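Local coordinates for uncharacterized protein (Parabacteroides merdae ATCC 43184, PDB 5BMT), which is of unknown function but joins a predicted lipoprotein-family OB-type domain to a largely beta-sheet region, and has an immunoglobulin-like fold, at residues 160-165 and 219-224. Sequence-based numbering, arbitrary orientation.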
# COMPACT_ATOMS: atom_id res chain seq x y z
N CYS A 160 3.26 3.02 -12.06
CA CYS A 160 3.03 4.44 -12.15
C CYS A 160 1.80 4.84 -11.35
O CYS A 160 0.75 4.22 -11.48
CB CYS A 160 2.89 4.86 -13.61
SG CYS A 160 2.49 6.60 -13.82
N LEU A 161 1.92 5.91 -10.54
CA LEU A 161 0.79 6.41 -9.76
C LEU A 161 0.47 7.82 -10.22
O LEU A 161 1.36 8.69 -10.26
CB LEU A 161 1.06 6.42 -8.26
CG LEU A 161 -0.12 6.89 -7.39
CD1 LEU A 161 -1.31 5.93 -7.47
CD2 LEU A 161 0.30 7.04 -5.95
N ARG A 162 -0.80 8.02 -10.64
CA ARG A 162 -1.29 9.33 -11.01
C ARG A 162 -2.56 9.65 -10.24
O ARG A 162 -3.24 8.74 -9.75
CB ARG A 162 -1.47 9.44 -12.53
CG ARG A 162 -0.06 9.37 -13.15
CD ARG A 162 -0.00 9.19 -14.63
NE ARG A 162 -0.40 10.40 -15.32
CZ ARG A 162 -0.36 10.55 -16.64
NH1 ARG A 162 0.11 9.58 -17.41
NH2 ARG A 162 -0.74 11.69 -17.20
N ALA A 163 -2.83 10.93 -10.07
CA ALA A 163 -3.95 11.40 -9.27
C ALA A 163 -4.79 12.42 -10.00
O ALA A 163 -4.23 13.26 -10.72
CB ALA A 163 -3.44 12.04 -7.99
N GLN A 164 -6.09 12.41 -9.71
CA GLN A 164 -7.02 13.43 -10.21
C GLN A 164 -7.73 14.05 -9.03
O GLN A 164 -8.12 13.32 -8.11
CB GLN A 164 -8.06 12.86 -11.18
CG GLN A 164 -7.48 12.37 -12.51
CD GLN A 164 -8.54 11.64 -13.30
OE1 GLN A 164 -8.96 10.54 -12.95
NE2 GLN A 164 -9.01 12.25 -14.38
N LYS A 165 -7.92 15.38 -9.05
CA LYS A 165 -8.69 16.02 -7.99
C LYS A 165 -10.18 15.74 -8.23
O LYS A 165 -10.65 15.94 -9.36
CB LYS A 165 -8.41 17.54 -7.94
CG LYS A 165 -8.85 18.20 -6.62
CD LYS A 165 -8.80 19.74 -6.68
CE LYS A 165 -7.44 20.31 -6.92
NZ LYS A 165 -7.47 21.81 -6.91
N THR A 219 -0.51 20.66 -20.05
CA THR A 219 -1.19 19.68 -20.90
C THR A 219 -0.46 18.32 -20.91
O THR A 219 -1.01 17.32 -21.38
CB THR A 219 -1.33 20.20 -22.34
OG1 THR A 219 -0.04 20.56 -22.84
CG2 THR A 219 -2.31 21.36 -22.44
N LYS A 220 0.80 18.29 -20.43
CA LYS A 220 1.61 17.08 -20.40
C LYS A 220 2.45 17.02 -19.14
O LYS A 220 2.75 18.06 -18.54
CB LYS A 220 2.58 17.02 -21.59
CG LYS A 220 1.96 16.97 -22.97
CD LYS A 220 3.07 16.86 -24.01
CE LYS A 220 2.57 16.76 -25.43
NZ LYS A 220 3.65 16.37 -26.37
N ILE A 221 2.85 15.80 -18.75
CA ILE A 221 3.80 15.63 -17.66
C ILE A 221 5.18 15.87 -18.24
O ILE A 221 5.55 15.21 -19.23
CB ILE A 221 3.69 14.22 -17.02
CG1 ILE A 221 2.25 13.89 -16.60
CG2 ILE A 221 4.71 14.07 -15.87
CD1 ILE A 221 1.52 14.91 -15.74
N ALA A 222 5.96 16.79 -17.64
CA ALA A 222 7.31 17.09 -18.13
C ALA A 222 8.37 16.22 -17.45
O ALA A 222 9.31 15.77 -18.12
CB ALA A 222 7.63 18.56 -17.91
N THR A 223 8.30 16.07 -16.11
CA THR A 223 9.28 15.26 -15.40
C THR A 223 8.58 14.34 -14.41
O THR A 223 7.46 14.63 -13.96
CB THR A 223 10.36 16.08 -14.68
OG1 THR A 223 9.76 16.80 -13.59
CG2 THR A 223 11.12 17.03 -15.61
N TRP A 224 9.26 13.27 -14.04
CA TRP A 224 8.74 12.26 -13.13
C TRP A 224 9.64 12.07 -11.94
O TRP A 224 10.88 12.21 -12.06
CB TRP A 224 8.64 10.91 -13.87
CG TRP A 224 7.79 10.95 -15.11
CD1 TRP A 224 8.15 11.39 -16.35
CD2 TRP A 224 6.40 10.63 -15.18
NE1 TRP A 224 7.09 11.28 -17.22
CE2 TRP A 224 6.00 10.80 -16.53
CE3 TRP A 224 5.47 10.13 -14.25
CZ2 TRP A 224 4.70 10.55 -16.95
CZ3 TRP A 224 4.17 9.88 -14.68
CH2 TRP A 224 3.80 10.09 -16.01
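W224 overlaps R162 at the outer corner of its six-membered ring: CH2 lies 4.0 Å from R162 NH1, which sits near the indole plane, at the ring edge. The guanidinium stands almost upright against the indole, the planes 83° apart, and W224 CH2 and I221 CG1 lie over the same guanidinium face; I221 CG1 is 3.8 Å from R162 NH2. I221 also covers one indole face, its CG2 3.5 Å above the plane toward the rim. Two residues before R162, on the same side of strand 153-167, C160 SG reaches W224 CZ3 at 3.8 Å in one of its two conformers, an oblique sulfur-aromatic contact. The two short strand axes come no closer than 11.4 Å, their directions 132° apart, and no hydrogen bond joins the segments, because strand 203-214 pairs with both strands, parallel to 153-167 and antiparallel to 221-233, in the large mixed sheet. A classic beta bulge at A222 and T223, opposite T213, interrupts strand 221-233. The R162 guanidinium is fixed by E101 through a salt bridge at NE and by the carbonyls of D94 and M96. A leucine in place of R162 would probably leave E101 without its charged mate and uncover the W224 edge.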